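PDB 6NYR: Crov588 from Cafeteriavirus, which is of unknown function but folds into a circular leucine-rich-repeat solenoid made of many successive FNIP repeats. Local coordinates for residues A[219-224]-A[240-245]; A[198-203]-A[224-229]. One frame throughout, in Å; residues are numbered along the deposited sequence.

Both contacts join the outer loops of successive coils in the circular solenoid, and the loop between strands 211-213 and 233-235 takes part in each. Its first half, 219-224, meets the following coil in contact 1; its second half, 224-229, meets the preceding coil in contact 2, with Glu224 common to both. The chemistry differs: contact 1 is largely polar, with side-chain amides bonded next to a buried phenylalanine, whereas contact 2 rests on two buried aliphatic residues beside an exposed, acidic outer margin. Neither lies wholly in the core. Gln220 and Lys199 link them through a probable hydrogen bond, and Ile222 packs on Leu227.

Contact 1: A[219-224]-A[240-245]; sequences NQQITE and FNQQIT
Asn219 meets Asn241 and Gln242 through a single oxygen. Its OD1 accepts a bond from Asn241 N at 2.9 Å and a longer one from Gln242 NE2 at 3.3 Å, both nearly straight at the hydrogen. The two donors approach from opposite faces of the Asn219 amide, each about 50° out of the carbonyl plane, while the acceptor lies in the amide plane of Gln242. With its CG turned anti to the backbone N (chi1 -167°), Asn219 presents this oxygen to the next coil. The bend at chi2 (-65°) sets the Gln242 amide alongside 219-224, between the side chains of Asn219 and Gln221, while its CG packs on Gln220 C at 3.7 Å. The oxygen of the same amide is held more weakly: Gln242 OE1 lies against Gln221 CG at 3.1 Å and takes only a weak bond from Gln221 NE2, the two amide planes being steeply inclined. Next to these amides the Phe240 ring turns its edge to Gln220 O, with its CE1 3.5 Å from that oxygen, and Gln242 N sits over one face. Ile222 CG1 reaches Phe240 CE1 at 4.4 Å, and Phe236 stacks on the phenylalanine. Further out, Asn197 OD1 receives Asn219 N and Gln220 NE2, and Asn241 OD1 accepts from Asn263 N, repeating the pattern at 22-residue intervals. The result resembles the asparagine ladder of other leucine-rich repeats. Because one carbonyl oxygen takes both a backbone and a side-chain donor, each rung can fix its neighbour's main chain and glutamine together.

Contact 2: A[198-203]-A[224-229]; sequences QKITEN and ENVLPN
An apolar contact between Ile200 and Val226, bordered by a glutamate, joins the outer loops of two adjacent coils, one following strand 189-191 and the other strand 211-213. Its centre is the meeting of methyl groups Ile200 CG2 and Val226 CG1 at 3.5 Å, where the two buried side chains cross obliquely. Val226 sets CG1 opposite its own backbone N (chi1 177°), and the same methyl lies over the preceding coil's main chain, 3.5 Å from Ile200 O and 3.6 Å from Thr201 O. The other branch, Val226 CG2, lies alongside Glu202, 4.1 Å from its CG. Towards the exposed margin Glu202 stretches its chain past the backbone of Glu224 and Asn225: CG comes to 3.8 Å from Asn225 O, and OE2 stands 3.7 Å from Glu224 O, an approach of two oxygens that is not a bond. Ile200 also packs on Phe214, while Leu227 touches Ile222 and Pro250. The carboxylates of Glu202 and Glu224, which stand one repeat apart, keep their nearest oxygens 6.8 Å from each other. Cohesion here therefore comes from the methyl groups, while the like charges probably repel mildly and, both residues being exposed, are probably screened by solvent.

Contact 1: A[219-224]-A[240-245]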
ATOM      1  N   ASN A 219     -19.317  -7.164 -25.626  1.00 46.01           N
ATOM      2  CA  ASN A 219     -18.741  -8.089 -26.594  1.00 46.23           C
ATOM      3  C   ASN A 219     -19.352  -7.879 -27.975  1.00 46.57           C
ATOM      4  O   ASN A 219     -19.954  -8.797 -28.541  1.00 49.04           O
ATOM      5  CB  ASN A 219     -18.938  -9.537 -26.145  1.00 45.83           C
ATOM      6  CG  ASN A 219     -18.092 -10.511 -26.944  1.00 46.19           C
ATOM      7  OD1 ASN A 219     -17.133 -10.117 -27.607  1.00 45.91           O
ATOM      8  ND2 ASN A 219     -18.435 -11.787 -26.874  1.00 47.26           N
ATOM      9  N   GLN A 220     -19.195  -6.677 -28.521  1.00 46.79           N
ATOM     10  CA  GLN A 220     -19.646  -6.351 -29.864  1.00 50.36           C
ATOM     11  C   GLN A 220     -18.438  -5.993 -30.713  1.00 51.68           C
ATOM     12  O   GLN A 220     -17.433  -5.489 -30.201  1.00 54.85           O
ATOM     13  CB  GLN A 220     -20.628  -5.174 -29.858  1.00 49.35           C
ATOM     14  CG  GLN A 220     -21.888  -5.409 -29.053  1.00 48.24           C
ATOM     15  CD  GLN A 220     -22.767  -6.490 -29.645  1.00 49.89           C
ATOM     16  OE1 GLN A 220     -22.925  -6.586 -30.864  1.00 50.87           O
ATOM     17  NE2 GLN A 220     -23.344  -7.317 -28.780  1.00 48.99           N
ATOM     18  N   GLN A 221     -18.535  -6.248 -32.015  1.00 55.45           N
ATOM     19  CA  GLN A 221     -17.431  -5.892 -32.892  1.00 59.88           C
ATOM     20  C   GLN A 221     -17.214  -4.386 -32.938  1.00 53.58           C
ATOM     21  O   GLN A 221     -18.142  -3.589 -32.783  1.00 54.00           O
ATOM     22  CB  GLN A 221     -17.618  -6.417 -34.314  1.00 68.43           C
ATOM     23  CG  GLN A 221     -17.450  -7.893 -34.394  1.00 76.95           C
ATOM     24  CD  GLN A 221     -17.112  -8.365 -35.796  1.00 83.30           C
ATOM     25  OE1 GLN A 221     -17.301  -7.650 -36.780  1.00 84.29           O
ATOM     26  NE2 GLN A 221     -16.437  -9.504 -35.864  1.00 85.49           N
ATOM     27  N   ILE A 222     -15.961  -4.005 -33.167  1.00 51.81           N
ATOM     28  CA  ILE A 222     -15.576  -2.619 -33.403  1.00 55.40           C
ATOM     29  C   ILE A 222     -15.150  -2.501 -34.861  1.00 53.84           C
ATOM     30  O   ILE A 222     -14.153  -3.102 -35.274  1.00 52.87           O
ATOM     31  CB  ILE A 222     -14.452  -2.169 -32.460  1.00 54.63           C
ATOM     32  CG1 ILE A 222     -14.846  -2.440 -31.010  1.00 53.20           C
ATOM     33  CG2 ILE A 222     -14.155  -0.686 -32.661  1.00 57.74           C
ATOM     34  CD1 ILE A 222     -16.050  -1.654 -30.545  1.00 53.28           C
ATOM     35  N   THR A 223     -15.910  -1.731 -35.632  1.00 56.91           N
ATOM     36  CA  THR A 223     -15.742  -1.576 -37.068  1.00 57.73           C
ATOM     37  C   THR A 223     -14.879  -0.352 -37.362  1.00 61.48           C
ATOM     38  O   THR A 223     -14.576   0.456 -36.483  1.00 61.20           O
ATOM     39  CB  THR A 223     -17.130  -1.449 -37.707  1.00 56.94           C
ATOM     40  OG1 THR A 223     -17.769  -2.739 -37.732  1.00 55.87           O
ATOM     41  CG2 THR A 223     -17.096  -0.871 -39.115  1.00 60.26           C
ATOM     42  N   GLU A 224     -14.464  -0.237 -38.622  1.00 64.01           N
ATOM     43  CA  GLU A 224     -13.674   0.903 -39.056  1.00 64.90           C
ATOM     44  C   GLU A 224     -14.392   2.206 -38.735  1.00 61.93           C
ATOM     45  O   GLU A 224     -15.620   2.298 -38.828  1.00 60.12           O
ATOM     46  CB  GLU A 224     -13.411   0.829 -40.560  1.00 72.35           C
ATOM     47  CG  GLU A 224     -12.530  -0.317 -41.005  1.00 76.54           C
ATOM     48  CD  GLU A 224     -12.457  -0.430 -42.519  1.00 80.33           C
ATOM     49  OE1 GLU A 224     -12.925   0.498 -43.211  1.00 80.53           O
ATOM     50  OE2 GLU A 224     -11.940  -1.452 -43.012  1.00 81.91           O
ATOM     51  N   PHE A 240     -15.071  -9.250 -23.792  1.00 43.61           N
ATOM     52  CA  PHE A 240     -14.807  -8.832 -25.163  1.00 44.88           C
ATOM     53  C   PHE A 240     -13.897  -9.840 -25.857  1.00 48.38           C
ATOM     54  O   PHE A 240     -12.781 -10.101 -25.396  1.00 47.12           O
ATOM     55  CB  PHE A 240     -14.166  -7.453 -25.223  1.00 44.93           C
ATOM     56  CG  PHE A 240     -13.749  -7.064 -26.614  1.00 45.53           C
ATOM     57  CD1 PHE A 240     -14.666  -6.541 -27.506  1.00 48.75           C
ATOM     58  CD2 PHE A 240     -12.445  -7.264 -27.041  1.00 46.86           C
ATOM     59  CE1 PHE A 240     -14.284  -6.198 -28.794  1.00 49.87           C
ATOM     60  CE2 PHE A 240     -12.060  -6.927 -28.321  1.00 48.32           C
ATOM     61  CZ  PHE A 240     -12.982  -6.393 -29.200  1.00 48.63           C
ATOM     62  N   ASN A 241     -14.364 -10.389 -26.975  1.00 51.45           N
ATOM     63  CA  ASN A 241     -13.606 -11.384 -27.719  1.00 50.73           C
ATOM     64  C   ASN A 241     -14.021 -11.344 -29.192  1.00 50.62           C
ATOM     65  O   ASN A 241     -14.525 -12.312 -29.760  1.00 51.89           O
ATOM     66  CB  ASN A 241     -13.812 -12.775 -27.123  1.00 48.55           C
ATOM     67  CG  ASN A 241     -12.782 -13.781 -27.611  1.00 47.52           C
ATOM     68  OD1 ASN A 241     -11.716 -13.401 -28.102  1.00 45.61           O
ATOM     69  ND2 ASN A 241     -13.097 -15.067 -27.486  1.00 45.18           N
ATOM     70  N   GLN A 242     -13.817 -10.200 -29.836  1.00 50.01           N
ATOM     71  CA  GLN A 242     -14.107 -10.038 -31.253  1.00 54.59           C
ATOM     72  C   GLN A 242     -12.819  -9.743 -32.009  1.00 55.13           C
ATOM     73  O   GLN A 242     -11.880  -9.163 -31.457  1.00 56.97           O
ATOM     74  CB  GLN A 242     -15.107  -8.901 -31.505  1.00 56.44           C
ATOM     75  CG  GLN A 242     -16.465  -9.138 -30.891  1.00 55.82           C
ATOM     76  CD  GLN A 242     -17.170 -10.324 -31.508  1.00 52.29           C
ATOM     77  OE1 GLN A 242     -17.191 -10.482 -32.731  1.00 55.68           O
ATOM     78  NE2 GLN A 242     -17.734 -11.180 -30.664  1.00 51.08           N
ATOM     79  N   GLN A 243     -12.780 -10.143 -33.277  1.00 57.22           N
ATOM     80  CA  GLN A 243     -11.614  -9.850 -34.097  1.00 62.06           C
ATOM     81  C   GLN A 243     -11.479  -8.359 -34.373  1.00 60.34           C
ATOM     82  O   GLN A 243     -12.464  -7.658 -34.625  1.00 60.28           O
ATOM     83  CB  GLN A 243     -11.650 -10.609 -35.423  1.00 69.99           C
ATOM     84  CG  GLN A 243     -10.965 -11.953 -35.350  1.00 75.10           C
ATOM     85  CD  GLN A 243     -10.425 -12.397 -36.700  1.00 77.13           C
ATOM     86  OE1 GLN A 243     -10.678 -11.759 -37.724  1.00 77.15           O
ATOM     87  NE2 GLN A 243      -9.627 -13.459 -36.696  1.00 76.64           N
ATOM     88  N   ILE A 244     -10.237  -7.890 -34.339  1.00 58.64           N
ATOM     89  CA  ILE A 244      -9.883  -6.511 -34.640  1.00 57.22           C
ATOM     90  C   ILE A 244      -9.104  -6.531 -35.946  1.00 55.11           C
ATOM     91  O   ILE A 244      -7.975  -7.034 -36.003  1.00 54.75           O
ATOM     92  CB  ILE A 244      -9.061  -5.873 -33.514  1.00 54.59           C
ATOM     93  CG1 ILE A 244      -9.840  -5.965 -32.206  1.00 54.82           C
ATOM     94  CG2 ILE A 244      -8.742  -4.426 -33.854  1.00 53.29           C
ATOM     95  CD1 ILE A 244      -9.106  -5.408 -31.010  1.00 56.58           C
ATOM     96  N   THR A 245      -9.709  -5.984 -36.995  1.00 56.86           N
ATOM     97  CA  THR A 245      -9.122  -6.009 -38.325  1.00 59.78           C
ATOM     98  C   THR A 245      -8.349  -4.711 -38.573  1.00 63.26           C
ATOM     99  O   THR A 245      -8.100  -3.922 -37.661  1.00 64.13           O
ATOM    100  CB  THR A 245     -10.214  -6.236 -39.363  1.00 59.88           C
ATOM    101  OG1 THR A 245     -11.158  -5.156 -39.306  1.00 59.83           O
ATOM    102  CG2 THR A 245     -10.939  -7.550 -39.095  1.00 57.63           C
TER

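Contact 2: A[198-203]-A[224-229]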
ATOM      1  N   GLN A 198     -23.917  -3.301 -26.002  1.00 49.18           N
ATOM      2  CA  GLN A 198     -24.691  -2.688 -27.073  1.00 50.15           C
ATOM      3  C   GLN A 198     -23.745  -2.301 -28.202  1.00 52.47           C
ATOM      4  O   GLN A 198     -22.604  -1.894 -27.957  1.00 54.04           O
ATOM      5  CB  GLN A 198     -25.436  -1.459 -26.536  1.00 49.27           C
ATOM      6  CG  GLN A 198     -26.934  -1.403 -26.810  1.00 49.77           C
ATOM      7  CD  GLN A 198     -27.634  -2.738 -26.663  1.00 52.63           C
ATOM      8  OE1 GLN A 198     -28.156  -3.279 -27.640  1.00 57.87           O
ATOM      9  NE2 GLN A 198     -27.645  -3.283 -25.453  1.00 50.64           N
ATOM     10  N   LYS A 199     -24.213  -2.448 -29.438  1.00 54.24           N
ATOM     11  CA  LYS A 199     -23.401  -2.073 -30.586  1.00 54.82           C
ATOM     12  C   LYS A 199     -23.026  -0.597 -30.521  1.00 53.19           C
ATOM     13  O   LYS A 199     -23.775   0.238 -30.003  1.00 51.74           O
ATOM     14  CB  LYS A 199     -24.139  -2.364 -31.892  1.00 61.80           C
ATOM     15  CG  LYS A 199     -24.142  -3.827 -32.325  1.00 67.10           C
ATOM     16  CD  LYS A 199     -25.151  -4.052 -33.453  1.00 69.91           C
ATOM     17  CE  LYS A 199     -24.980  -5.412 -34.119  1.00 71.88           C
ATOM     18  NZ  LYS A 199     -24.982  -6.554 -33.164  1.00 72.22           N
ATOM     19  N   ILE A 200     -21.834  -0.290 -31.023  1.00 52.04           N
ATOM     20  CA  ILE A 200     -21.365   1.083 -31.180  1.00 54.34           C
ATOM     21  C   ILE A 200     -21.037   1.284 -32.651  1.00 55.25           C
ATOM     22  O   ILE A 200     -20.156   0.607 -33.193  1.00 53.65           O
ATOM     23  CB  ILE A 200     -20.146   1.388 -30.295  1.00 52.89           C
ATOM     24  CG1 ILE A 200     -20.542   1.228 -28.829  1.00 52.42           C
ATOM     25  CG2 ILE A 200     -19.622   2.786 -30.575  1.00 52.73           C
ATOM     26  CD1 ILE A 200     -19.465   1.615 -27.845  1.00 52.80           C
ATOM     27  N   THR A 201     -21.751   2.202 -33.296  1.00 58.68           N
ATOM     28  CA  THR A 201     -21.585   2.444 -34.718  1.00 60.54           C
ATOM     29  C   THR A 201     -20.803   3.738 -34.946  1.00 62.21           C
ATOM     30  O   THR A 201     -20.352   4.404 -34.012  1.00 59.15           O
ATOM     31  CB  THR A 201     -22.945   2.507 -35.417  1.00 60.25           C
ATOM     32  OG1 THR A 201     -23.703   3.603 -34.890  1.00 60.76           O
ATOM     33  CG2 THR A 201     -23.718   1.215 -35.207  1.00 61.17           C
ATOM     34  N   GLU A 202     -20.649   4.095 -36.218  1.00 66.49           N
ATOM     35  CA  GLU A 202     -19.919   5.296 -36.596  1.00 69.38           C
ATOM     36  C   GLU A 202     -20.656   6.546 -36.133  1.00 64.44           C
ATOM     37  O   GLU A 202     -21.876   6.550 -35.957  1.00 62.21           O
ATOM     38  CB  GLU A 202     -19.728   5.335 -38.113  1.00 78.28           C
ATOM     39  CG  GLU A 202     -19.072   4.084 -38.678  1.00 82.09           C
ATOM     40  CD  GLU A 202     -18.966   4.106 -40.193  1.00 84.51           C
ATOM     41  OE1 GLU A 202     -19.126   5.194 -40.789  1.00 84.16           O
ATOM     42  OE2 GLU A 202     -18.722   3.032 -40.782  1.00 84.58           O
ATOM     43  N   ASN A 203     -19.893   7.620 -35.943  1.00 64.80           N
ATOM     44  CA  ASN A 203     -20.432   8.923 -35.567  1.00 67.17           C
ATOM     45  C   ASN A 203     -21.172   8.882 -34.236  1.00 63.78           C
ATOM     46  O   ASN A 203     -22.019   9.741 -33.962  1.00 64.86           O
ATOM     47  CB  ASN A 203     -21.359   9.470 -36.658  1.00 72.17           C
ATOM     48  CG  ASN A 203     -20.650   9.657 -37.984  1.00 77.39           C
ATOM     49  OD1 ASN A 203     -19.539  10.185 -38.038  1.00 78.44           O
ATOM     50  ND2 ASN A 203     -21.288   9.219 -39.064  1.00 80.76           N
ATOM     51  N   GLU A 224     -14.464  -0.237 -38.622  1.00 64.01           N
ATOM     52  CA  GLU A 224     -13.674   0.903 -39.056  1.00 64.90           C
ATOM     53  C   GLU A 224     -14.392   2.206 -38.735  1.00 61.93           C
ATOM     54  O   GLU A 224     -15.620   2.298 -38.828  1.00 60.12           O
ATOM     55  CB  GLU A 224     -13.411   0.829 -40.560  1.00 72.35           C
ATOM     56  CG  GLU A 224     -12.530  -0.317 -41.005  1.00 76.54           C
ATOM     57  CD  GLU A 224     -12.457  -0.430 -42.519  1.00 80.33           C
ATOM     58  OE1 GLU A 224     -12.925   0.498 -43.211  1.00 80.53           O
ATOM     59  OE2 GLU A 224     -11.940  -1.452 -43.012  1.00 81.91           O
ATOM     60  N   ASN A 225     -13.614   3.220 -38.371  1.00 64.56           N
ATOM     61  CA  ASN A 225     -14.109   4.583 -38.204  1.00 68.19           C
ATOM     62  C   ASN A 225     -15.153   4.700 -37.101  1.00 68.23           C
ATOM     63  O   ASN A 225     -15.964   5.634 -37.105  1.00 68.29           O
ATOM     64  CB  ASN A 225     -14.679   5.116 -39.526  1.00 70.58           C
ATOM     65  CG  ASN A 225     -13.636   5.180 -40.628  1.00 72.05           C
ATOM     66  OD1 ASN A 225     -13.811   4.603 -41.701  1.00 73.96           O
ATOM     67  ND2 ASN A 225     -12.536   5.874 -40.361  1.00 71.91           N
ATOM     68  N   VAL A 226     -15.149   3.766 -36.155  1.00 68.33           N
ATOM     69  CA  VAL A 226     -15.977   3.889 -34.962  1.00 64.19           C
ATOM     70  C   VAL A 226     -15.201   4.554 -33.833  1.00 59.22           C
ATOM     71  O   VAL A 226     -15.749   5.371 -33.091  1.00 57.99           O
ATOM     72  CB  VAL A 226     -16.500   2.502 -34.540  1.00 65.67           C
ATOM     73  CG1 VAL A 226     -17.302   2.608 -33.253  1.00 64.05           C
ATOM     74  CG2 VAL A 226     -17.339   1.890 -35.652  1.00 69.05           C
ATOM     75  N   LEU A 227     -13.926   4.217 -33.693  1.00 56.44           N
ATOM     76  CA  LEU A 227     -13.062   4.770 -32.657  1.00 57.05           C
ATOM     77  C   LEU A 227     -12.456   6.080 -33.139  1.00 58.29           C
ATOM     78  O   LEU A 227     -11.871   6.120 -34.231  1.00 58.75           O
ATOM     79  CB  LEU A 227     -11.958   3.783 -32.312  1.00 55.13           C
ATOM     80  CG  LEU A 227     -12.409   2.458 -31.694  1.00 53.00           C
ATOM     81  CD1 LEU A 227     -11.248   1.509 -31.501  1.00 50.80           C
ATOM     82  CD2 LEU A 227     -13.102   2.732 -30.364  1.00 53.21           C
ATOM     83  N   PRO A 228     -12.589   7.163 -32.377  1.00 58.17           N
ATOM     84  CA  PRO A 228     -12.098   8.458 -32.862  1.00 59.20           C
ATOM     85  C   PRO A 228     -10.579   8.526 -32.881  1.00 60.31           C
ATOM     86  O   PRO A 228      -9.887   7.840 -32.125  1.00 61.91           O
ATOM     87  CB  PRO A 228     -12.690   9.464 -31.868  1.00 60.03           C
ATOM     88  CG  PRO A 228     -12.941   8.667 -30.618  1.00 57.24           C
ATOM     89  CD  PRO A 228     -13.269   7.270 -31.069  1.00 55.07           C
ATOM     90  N   ASN A 229     -10.064   9.386 -33.766  1.00 63.21           N
ATOM     91  CA  ASN A 229      -8.624   9.572 -33.910  1.00 64.89           C
ATOM     92  C   ASN A 229      -7.995  10.308 -32.735  1.00 62.29           C
ATOM     93  O   ASN A 229      -6.792  10.590 -32.785  1.00 65.23           O
ATOM     94  CB  ASN A 229      -8.308  10.317 -35.214  1.00 70.97           C
ATOM     95  CG  ASN A 229      -8.442   9.431 -36.438  1.00 75.79           C
ATOM     96  OD1 ASN A 229      -8.135   8.238 -36.389  1.00 75.57           O
ATOM     97  ND2 ASN A 229      -8.886  10.013 -37.549  1.00 78.48           N
TER